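Local coordinates for transcriptional regulator, GntR family (Thermotoga maritima, PDB 3SXM), which probably regulates transcription by binding DNA through a GntR-type domain absent from this construct, which holds the metal-binding FCD domain, here without metal, at residues L92-L106 and K121-T133. The protein carries 3 engineered substitutions. Residues are numbered along the deposited sequence; the frame is centred on the assembly and turned at random. Where two conformers were deposited one is given.
Sequences LNERYVVSNREHKEL and KLKEHLKNVEAET
In the all-helical FCD domain, the antiparallel helices 96-111 and 115-135 bring together His103 and His125, two ligands of a zinc site. The axes of the short segments 96-106 and 121-133 run 168° apart and approach to 9.9 Å. No metal is bound here. His103 NE2 lies over one face of the His125 ring, offset toward its rim, 3.4 Å from His125 NE2. The two rings meet obliquely, and His103 NE2 is hydrogen-bonded to His63, a further zinc ligand. Behind the site, His125 ND1 donates to Glu102 OE1 at 2.7 Å, nearly in the imidazole plane. The carboxylate stands almost perpendicular to that ring. Asn128 ND2 binds the other oxygen, Glu102 OE2, at 3.0 Å. Arg95 comes from the opposite face of the carboxylate and grips it end-on, with NH1 on OE1 and NH2 on OE2. Its extended chain, with CG anti to the backbone N (chi1 -161°), carries the guanidinium forward from the N-cap, alongside the first turns of the helix, to Glu102. Each carboxylate oxygen thus takes two donors, which fixes the carboxylate's rotation. Val129 CG2 packs against Arg95 NH1 at 3.7 Å. At one end, two waters bridge Glu105 OE1 and Lys121 NZ; at the other, one links Asn93 OD1 to Val129 O. The His125-Glu102 His-carboxylate pair is consistent with a second-shell role for Glu102, holding a ligand ring in the metal site of the helical FCD domain.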
ATOM      1  N   LEU A  92       1.514 -22.654   3.701  1.00 15.18           N
ATOM      2  CA  LEU A  92       0.279 -23.417   3.543  1.00 16.28           C
ATOM      3  C   LEU A  92       0.332 -24.283   2.360  1.00 16.92           C
ATOM      4  O   LEU A  92      -0.362 -25.307   2.328  1.00 20.36           O
ATOM      5  CB  LEU A  92      -0.947 -22.504   3.397  1.00 16.29           C
ATOM      6  CG  LEU A  92      -1.307 -21.762   4.670  1.00 16.40           C
ATOM      7  CD1 LEU A  92      -2.469 -20.763   4.369  1.00 17.97           C
ATOM      8  CD2 LEU A  92      -1.662 -22.687   5.843  1.00 22.74           C
ATOM      9  N   ASN A  93       1.118 -23.942   1.363  1.00 18.96           N
ATOM     10  CA  ASN A  93       1.154 -24.699   0.129  1.00 19.72           C
ATOM     11  C   ASN A  93       2.526 -24.614  -0.483  1.00 16.48           C
ATOM     12  O   ASN A  93       3.014 -23.580  -0.674  1.00 22.92           O
ATOM     13  CB  ASN A  93       0.115 -24.154  -0.829  1.00 26.25           C
ATOM     14  CG  ASN A  93      -0.016 -24.977  -2.101  1.00 26.26           C
ATOM     15  OD1 ASN A  93       0.099 -24.469  -3.185  1.00 33.29           O
ATOM     16  ND2 ASN A  93      -0.289 -26.218  -1.952  1.00 21.99           N
ATOM     17  N   GLU A  94       3.120 -25.749  -0.805  1.00 22.30           N
ATOM     18  CA  GLU A  94       4.467 -25.820  -1.371  1.00 27.07           C
ATOM     19  C   GLU A  94       4.515 -25.722  -2.881  1.00 19.62           C
ATOM     20  O   GLU A  94       4.031 -26.618  -3.574  1.00 30.71           O
ATOM     21  CB  GLU A  94       5.007 -27.213  -1.029  1.00 31.95           C
ATOM     22  CG  GLU A  94       6.376 -27.535  -1.563  1.00 35.71           C
ATOM     23  CD  GLU A  94       6.369 -28.074  -2.980  1.00 44.75           C
ATOM     24  OE1 GLU A  94       5.827 -29.190  -3.207  1.00 38.80           O
ATOM     25  OE2 GLU A  94       6.959 -27.408  -3.864  1.00 29.84           O
ATOM     26  N   ARG A  95       5.096 -24.638  -3.381  1.00 21.61           N
ATOM     27  CA  ARG A  95       5.167 -24.412  -4.819  1.00 21.38           C
ATOM     28  C   ARG A  95       6.574 -24.203  -5.342  1.00 32.19           C
ATOM     29  O   ARG A  95       6.740 -23.515  -6.357  1.00 46.96           O
ATOM     30  CB  ARG A  95       4.206 -23.237  -4.997  1.00 29.31           C
ATOM     31  CG  ARG A  95       3.707 -23.026  -6.341  1.00 40.16           C
ATOM     32  CD  ARG A  95       2.667 -21.908  -6.281  1.00 26.72           C
ATOM     33  NE  ARG A  95       2.294 -21.575  -7.630  1.00 26.38           N
ATOM     34  CZ  ARG A  95       2.781 -20.534  -8.304  1.00 20.55           C
ATOM     35  NH1 ARG A  95       3.722 -19.758  -7.766  1.00 21.90           N
ATOM     36  NH2 ARG A  95       2.314 -20.327  -9.514  1.00 24.43           N
ATOM     37  N   TYR A  96       7.594 -24.686  -4.650  1.00 27.08           N
ATOM     38  CA  TYR A  96       8.980 -24.238  -4.900  1.00 21.33           C
ATOM     39  C   TYR A  96       9.452 -24.033  -6.340  1.00 21.42           C
ATOM     40  O   TYR A  96       9.981 -22.979  -6.720  1.00 21.88           O
ATOM     41  CB  TYR A  96       9.950 -25.198  -4.168  1.00 21.91           C
ATOM     42  CG  TYR A  96       9.661 -25.429  -2.716  1.00 22.17           C
ATOM     43  CD1 TYR A  96       9.350 -24.397  -1.861  1.00 25.54           C
ATOM     44  CD2 TYR A  96       9.685 -26.698  -2.195  1.00 23.74           C
ATOM     45  CE1 TYR A  96       9.076 -24.603  -0.525  1.00 26.96           C
ATOM     46  CE2 TYR A  96       9.406 -26.933  -0.848  1.00 28.23           C
ATOM     47  CZ  TYR A  96       9.098 -25.875  -0.017  1.00 32.13           C
ATOM     48  OH  TYR A  96       8.802 -26.073   1.321  1.00 31.44           O
ATOM     49  N   VAL A  97       9.253 -25.036  -7.169  1.00 25.11           N
ATOM     50  CA  VAL A  97       9.776 -24.973  -8.518  1.00 26.44           C
ATOM     51  C   VAL A  97       9.152 -23.839  -9.281  1.00 27.57           C
ATOM     52  O   VAL A  97       9.853 -23.081  -9.958  1.00 24.29           O
ATOM     53  CB  VAL A  97       9.544 -26.306  -9.213  1.00 27.05           C
ATOM     54  CG1 VAL A  97       9.776 -26.190 -10.736  1.00 28.83           C
ATOM     55  CG2 VAL A  97      10.482 -27.324  -8.607  1.00 30.96           C
ATOM     56  N   VAL A  98       7.836 -23.751  -9.224  1.00 22.87           N
ATOM     57  CA  VAL A  98       7.140 -22.762  -9.994  1.00 21.56           C
ATOM     58  C   VAL A  98       7.365 -21.350  -9.429  1.00 21.68           C
ATOM     59  O   VAL A  98       7.558 -20.414 -10.203  1.00 21.35           O
ATOM     60  CB  VAL A  98       5.653 -23.093 -10.136  1.00 22.12           C
ATOM     61  CG1 VAL A  98       4.928 -21.967 -10.886  1.00 25.40           C
ATOM     62  CG2 VAL A  98       5.473 -24.400 -10.859  1.00 23.05           C
ATOM     63  N   SER A  99       7.394 -21.184  -8.103  1.00 19.42           N
ATOM     64  CA  SER A  99       7.662 -19.841  -7.553  1.00 19.36           C
ATOM     65  C   SER A  99       9.095 -19.424  -7.860  1.00 20.85           C
ATOM     66  O   SER A  99       9.350 -18.218  -8.155  1.00 20.22           O
ATOM     67  CB  SER A  99       7.370 -19.817  -6.059  1.00 21.74           C
ATOM     68  OG  SER A  99       5.965 -19.817  -5.881  1.00 24.56           O
ATOM     69  N   ASN A 100      10.002 -20.364  -7.875  0.55 22.38           N
ATOM     70  CA  ASN A 100      11.366 -20.024  -8.166  0.55 27.15           C
ATOM     71  C   ASN A 100      11.494 -19.552  -9.615  0.55 20.72           C
ATOM     72  O   ASN A 100      12.225 -18.612  -9.924  0.55 17.27           O
ATOM     73  CB  ASN A 100      12.259 -21.196  -7.880  0.55 22.82           C
ATOM     74  CG  ASN A 100      13.652 -20.902  -8.186  0.55 33.16           C
ATOM     75  OD1 ASN A 100      14.290 -20.129  -7.483  0.55 42.85           O
ATOM     76  ND2 ASN A 100      14.151 -21.486  -9.265  0.55 30.62           N
ATOM     77  N   ARG A 101      10.773 -20.203 -10.510  0.55 20.97           N
ATOM     78  CA  ARG A 101      10.787 -19.818 -11.900  0.55 23.24           C
ATOM     79  C   ARG A 101      10.200 -18.412 -12.083  0.55 21.65           C
ATOM     80  O   ARG A 101      10.738 -17.601 -12.828  0.55 22.55           O
ATOM     81  CB  ARG A 101      10.014 -20.838 -12.705  0.55 27.12           C
ATOM     82  CG  ARG A 101      10.283 -20.788 -14.157  0.55 38.59           C
ATOM     83  CD  ARG A 101       9.330 -21.716 -14.855  0.55 40.51           C
ATOM     84  NE  ARG A 101       9.775 -23.099 -14.876  0.55 27.32           N
ATOM     85  CZ  ARG A 101       8.997 -24.140 -14.603  0.55 41.48           C
ATOM     86  NH1 ARG A 101       7.731 -23.941 -14.263  0.55 49.57           N
ATOM     87  NH2 ARG A 101       9.481 -25.368 -14.665  0.55 35.13           N
ATOM     88  N   GLU A 102       9.093 -18.132 -11.408  1.00 21.23           N
ATOM     89  CA  GLU A 102       8.464 -16.799 -11.471  1.00 17.98           C
ATOM     90  C   GLU A 102       9.416 -15.729 -10.955  1.00 21.70           C
ATOM     91  O   GLU A 102       9.513 -14.651 -11.540  1.00 19.29           O
ATOM     92  CB  GLU A 102       7.140 -16.785 -10.707  1.00 16.22           C
ATOM     93  CG  GLU A 102       6.033 -17.615 -11.394  1.00 19.99           C
ATOM     94  CD  GLU A 102       4.807 -17.881 -10.487  1.00 18.92           C
ATOM     95  OE1 GLU A 102       4.884 -17.612  -9.254  1.00 19.49           O
ATOM     96  OE2 GLU A 102       3.822 -18.393 -11.084  1.00 22.86           O
ATOM     97  N   HIS A 103      10.117 -16.045  -9.874  1.00 17.99           N
ATOM     98  CA  HIS A 103      11.092 -15.103  -9.303  1.00 18.83           C
ATOM     99  C   HIS A 103      12.255 -14.868 -10.230  1.00 17.07           C
ATOM    100  O   HIS A 103      12.706 -13.717 -10.419  1.00 17.94           O
ATOM    101  CB  HIS A 103      11.635 -15.592  -7.988  1.00 17.66           C
ATOM    102  CG  HIS A 103      10.670 -15.438  -6.883  1.00 16.34           C
ATOM    103  ND1 HIS A 103      10.679 -16.239  -5.761  1.00 19.07           N
ATOM    104  CD2 HIS A 103       9.622 -14.594  -6.742  1.00 17.37           C
ATOM    105  CE1 HIS A 103       9.683 -15.877  -4.969  1.00 19.55           C
ATOM    106  NE2 HIS A 103       9.050 -14.853  -5.528  1.00 19.28           N
ATOM    107  N   LYS A 104      12.776 -15.932 -10.811  1.00 18.37           N
ATOM    108  CA  LYS A 104      13.852 -15.762 -11.761  1.00 19.80           C
ATOM    109  C   LYS A 104      13.470 -14.798 -12.865  1.00 20.03           C
ATOM    110  O   LYS A 104      14.277 -13.919 -13.237  1.00 21.17           O
ATOM    111  CB  LYS A 104      14.229 -17.126 -12.375  1.00 22.73           C
ATOM    112  CG  LYS A 104      15.390 -17.038 -13.346  1.00 24.30           C
ATOM    113  CD  LYS A 104      15.744 -18.348 -14.038  1.00 23.72           C
ATOM    114  CE  LYS A 104      16.778 -18.053 -15.157  1.00 29.12           C
ATOM    115  NZ  LYS A 104      17.148 -19.230 -15.951  1.00 30.65           N
ATOM    116  N   GLU A 105      12.284 -14.968 -13.446  1.00 17.33           N
ATOM    117  CA  GLU A 105      11.815 -14.150 -14.534  1.00 16.78           C
ATOM    118  C   GLU A 105      11.475 -12.730 -14.101  1.00 16.42           C
ATOM    119  O   GLU A 105      11.789 -11.776 -14.845  1.00 18.38           O
ATOM    120  CB  GLU A 105      10.672 -14.873 -15.259  1.00 20.12           C
ATOM    121  CG  GLU A 105      11.243 -16.119 -15.975  1.00 20.59           C
ATOM    122  CD  GLU A 105      10.227 -16.991 -16.643  1.00 19.08           C
ATOM    123  OE1 GLU A 105       9.029 -16.975 -16.290  1.00 24.35           O
ATOM    124  OE2 GLU A 105      10.694 -17.733 -17.538  1.00 22.64           O
ATOM    125  N   LEU A 106      10.916 -12.605 -12.917  1.00 17.67           N
ATOM    126  CA  LEU A 106      10.672 -11.258 -12.356  1.00 16.27           C
ATOM    127  C   LEU A 106      11.996 -10.504 -12.259  1.00 14.83           C
ATOM    128  O   LEU A 106      12.108  -9.325 -12.641  1.00 15.81           O
ATOM    129  CB  LEU A 106      10.021 -11.402 -10.991  1.00 15.67           C
ATOM    130  CG  LEU A 106       9.884 -10.145 -10.122  1.00 14.58           C
ATOM    131  CD1 LEU A 106       9.112  -9.072 -10.825  1.00 15.84           C
ATOM    132  CD2 LEU A 106       9.216 -10.503  -8.843  1.00 17.36           C
ATOM    133  N   LYS A 121       4.601  -9.200 -13.559  1.00 15.83           N
ATOM    134  CA  LYS A 121       5.054 -10.511 -13.077  1.00 16.97           C
ATOM    135  C   LYS A 121       4.897 -10.651 -11.559  1.00 17.08           C
ATOM    136  O   LYS A 121       4.560 -11.731 -11.072  1.00 16.42           O
ATOM    137  CB  LYS A 121       6.519 -10.782 -13.468  1.00 16.87           C
ATOM    138  CG  LYS A 121       6.999 -12.216 -13.267  1.00 19.71           C
ATOM    139  CD  LYS A 121       6.256 -13.168 -14.283  1.00 25.59           C
ATOM    140  CE  LYS A 121       6.748 -14.569 -14.291  1.00 33.68           C
ATOM    141  NZ  LYS A 121       5.835 -15.353 -15.218  1.00 27.51           N
ATOM    142  N   LEU A 122       5.156  -9.585 -10.817  1.00 14.22           N
ATOM    143  CA  LEU A 122       4.976  -9.597  -9.391  1.00 12.54           C
ATOM    144  C   LEU A 122       3.483  -9.862  -9.053  1.00 12.92           C
ATOM    145  O   LEU A 122       3.174 -10.692  -8.194  1.00 14.54           O
ATOM    146  CB  LEU A 122       5.524  -8.298  -8.773  1.00 15.34           C
ATOM    147  CG  LEU A 122       5.235  -8.156  -7.265  1.00 13.17           C
ATOM    148  CD1 LEU A 122       5.799  -9.291  -6.468  1.00 12.01           C
ATOM    149  CD2 LEU A 122       5.809  -6.860  -6.709  1.00 14.73           C
ATOM    150  N   LYS A 123       2.576  -9.149  -9.704  1.00 14.20           N
ATOM    151  CA  LYS A 123       1.128  -9.304  -9.483  1.00 17.14           C
ATOM    152  C   LYS A 123       0.737 -10.731  -9.857  1.00 15.50           C
ATOM    153  O   LYS A 123       0.010 -11.370  -9.119  1.00 17.75           O
ATOM    154  CB  LYS A 123       0.312  -8.318 -10.306  1.00 17.22           C
ATOM    155  CG  LYS A 123       0.417  -6.882  -9.802  1.00 18.05           C
ATOM    156  CD  LYS A 123      -0.373  -5.960 -10.722  1.00 19.88           C
ATOM    157  CE  LYS A 123      -0.299  -4.546 -10.231  1.00 24.49           C
ATOM    158  NZ  LYS A 123      -0.915  -3.539 -11.163  1.00 30.48           N
ATOM    159  N   GLU A 124       1.216 -11.213 -10.986  1.00 13.63           N
ATOM    160  CA  GLU A 124       0.897 -12.584 -11.420  1.00 16.51           C
ATOM    161  C   GLU A 124       1.372 -13.593 -10.402  1.00 16.65           C
ATOM    162  O   GLU A 124       0.651 -14.550 -10.081  1.00 18.50           O
ATOM    163  CB  GLU A 124       1.546 -12.883 -12.783  1.00 20.76           C
ATOM    164  CG  GLU A 124       0.961 -12.086 -13.923  1.00 25.16           C
ATOM    165  CD  GLU A 124       1.843 -12.164 -15.188  1.00 32.33           C
ATOM    166  OE1 GLU A 124       2.810 -12.985 -15.197  1.00 30.91           O
ATOM    167  OE2 GLU A 124       1.547 -11.408 -16.161  1.00 30.55           O
ATOM    168  N   HIS A 125       2.596 -13.414  -9.892  1.00 16.55           N
ATOM    169  CA  HIS A 125       3.140 -14.315  -8.911  1.00 15.58           C
ATOM    170  C   HIS A 125       2.252 -14.385  -7.678  1.00 17.65           C
ATOM    171  O   HIS A 125       1.904 -15.475  -7.176  1.00 17.42           O
ATOM    172  CB  HIS A 125       4.552 -13.876  -8.522  1.00 15.96           C
ATOM    173  CG  HIS A 125       5.057 -14.507  -7.277  1.00 15.80           C
ATOM    174  ND1 HIS A 125       5.434 -15.838  -7.235  1.00 18.34           N
ATOM    175  CD2 HIS A 125       5.160 -14.046  -6.012  1.00 18.26           C
ATOM    176  CE1 HIS A 125       5.792 -16.147  -6.008  1.00 19.56           C
ATOM    177  NE2 HIS A 125       5.627 -15.085  -5.241  1.00 21.63           N
ATOM    178  N   LEU A 126       1.871 -13.226  -7.155  1.00 16.23           N
ATOM    179  CA  LEU A 126       1.111 -13.207  -5.931  1.00 13.76           C
ATOM    180  C   LEU A 126      -0.295 -13.739  -6.155  1.00 16.31           C
ATOM    181  O   LEU A 126      -0.795 -14.478  -5.284  1.00 16.58           O
ATOM    182  CB  LEU A 126       1.119 -11.755  -5.366  1.00 16.75           C
ATOM    183  CG  LEU A 126       2.491 -11.280  -4.844  1.00 16.11           C
ATOM    184  CD1 LEU A 126       2.466  -9.792  -4.523  1.00 16.01           C
ATOM    185  CD2 LEU A 126       2.935 -12.089  -3.593  1.00 17.65           C
ATOM    186  N   LYS A 127      -0.930 -13.424  -7.277  1.00 14.95           N
ATOM    187  CA  LYS A 127      -2.264 -13.945  -7.579  1.00 14.45           C
ATOM    188  C   LYS A 127      -2.212 -15.450  -7.817  1.00 21.12           C
ATOM    189  O   LYS A 127      -3.151 -16.157  -7.471  1.00 18.65           O
ATOM    190  CB  LYS A 127      -2.960 -13.216  -8.705  1.00 16.31           C
ATOM    191  CG  LYS A 127      -3.166 -11.752  -8.345  1.00 21.39           C
ATOM    192  CD  LYS A 127      -4.403 -11.135  -8.904  1.00 49.49           C
ATOM    193  CE  LYS A 127      -4.374  -9.629  -8.695  1.00 37.13           C
ATOM    194  NZ  LYS A 127      -5.683  -8.921  -8.864  1.00 66.63           N
ATOM    195  N   ASN A 128      -1.113 -15.925  -8.384  1.00 15.74           N
ATOM    196  CA  ASN A 128      -0.958 -17.372  -8.661  1.00 15.65           C
ATOM    197  C   ASN A 128      -0.776 -18.120  -7.367  1.00 17.79           C
ATOM    198  O   ASN A 128      -1.412 -19.185  -7.187  1.00 20.76           O
ATOM    199  CB  ASN A 128       0.262 -17.624  -9.565  1.00 21.19           C
ATOM    200  CG  ASN A 128       0.014 -17.289 -11.043  1.00 26.90           C
ATOM    201  OD1 ASN A 128      -1.108 -17.067 -11.480  1.00 26.64           O
ATOM    202  ND2 ASN A 128       1.086 -17.301 -11.821  1.00 26.64           N
ATOM    203  N   VAL A 129       0.067 -17.613  -6.470  1.00 18.32           N
ATOM    204  CA  VAL A 129       0.247 -18.164  -5.131  1.00 16.06           C
ATOM    205  C   VAL A 129      -1.105 -18.228  -4.414  1.00 18.11           C
ATOM    206  O   VAL A 129      -1.497 -19.263  -3.865  1.00 19.04           O
ATOM    207  CB  VAL A 129       1.292 -17.363  -4.371  1.00 21.25           C
ATOM    208  CG1 VAL A 129       1.233 -17.598  -2.902  1.00 23.66           C
ATOM    209  CG2 VAL A 129       2.669 -17.650  -4.956  1.00 19.92           C
ATOM    210  N   GLU A 130      -1.835 -17.135  -4.447  1.00 17.32           N
ATOM    211  CA  GLU A 130      -3.137 -17.038  -3.817  1.00 18.57           C
ATOM    212  C   GLU A 130      -4.060 -18.132  -4.340  1.00 16.75           C
ATOM    213  O   GLU A 130      -4.669 -18.859  -3.539  1.00 17.48           O
ATOM    214  CB  GLU A 130      -3.745 -15.658  -4.074  1.00 18.21           C
ATOM    215  CG  GLU A 130      -5.104 -15.445  -3.469  1.00 17.24           C
ATOM    216  CD  GLU A 130      -5.611 -14.063  -3.760  1.00 25.06           C
ATOM    217  OE1 GLU A 130      -5.421 -13.569  -4.895  1.00 27.34           O
ATOM    218  OE2 GLU A 130      -6.122 -13.436  -2.833  1.00 25.87           O
ATOM    219  N   ALA A 131      -4.191 -18.221  -5.647  1.00 16.70           N
ATOM    220  CA  ALA A 131      -5.130 -19.137  -6.256  1.00 18.30           C
ATOM    221  C   ALA A 131      -4.782 -20.568  -5.879  1.00 19.91           C
ATOM    222  O   ALA A 131      -5.686 -21.383  -5.599  1.00 20.44           O
ATOM    223  CB  ALA A 131      -5.163 -18.936  -7.776  1.00 21.51           C
ATOM    224  N   GLU A 132      -3.499 -20.900  -5.905  1.00 18.96           N
ATOM    225  CA  GLU A 132      -3.106 -22.274  -5.641  1.00 19.43           C
ATOM    226  C   GLU A 132      -3.271 -22.603  -4.173  1.00 18.36           C
ATOM    227  O   GLU A 132      -3.624 -23.732  -3.811  1.00 19.85           O
ATOM    228  CB  GLU A 132      -1.644 -22.482  -6.063  1.00 22.96           C
ATOM    229  CG  GLU A 132      -1.386 -22.491  -7.486  1.00 28.64           C
ATOM    230  CD  GLU A 132      -0.809 -23.834  -7.914  1.00 68.93           C
ATOM    231  OE1 GLU A 132      -1.097 -24.269  -9.046  1.00 77.37           O
ATOM    232  OE2 GLU A 132      -0.085 -24.462  -7.106  1.00 81.63           O
ATOM    233  N   THR A 133      -3.058 -21.642  -3.280  1.00 18.39           N
ATOM    234  CA  THR A 133      -3.248 -21.868  -1.882  1.00 17.09           C
ATOM    235  C   THR A 133      -4.728 -22.107  -1.587  1.00 23.80           C
ATOM    236  O   THR A 133      -5.083 -23.055  -0.878  1.00 21.36           O
ATOM    237  CB  THR A 133      -2.693 -20.643  -1.083  1.00 21.81           C
ATOM    238  OG1 THR A 133      -1.298 -20.521  -1.369  1.00 24.67           O
ATOM    239  CG2 THR A 133      -2.851 -20.809   0.400  1.00 19.49           C
TER
HETATM  240  O   HOH W   1       0.627 -21.618  -3.510  0.89 21.68           O
HETATM  241  O   HOH W   2      -0.186 -21.695 -10.794  1.00 56.29           O
HETATM  242  O   HOH W   3       7.184 -15.783 -17.696  0.97 22.86           O
HETATM  243  O   HOH W   4       7.248 -17.719 -14.468  1.00 25.61           O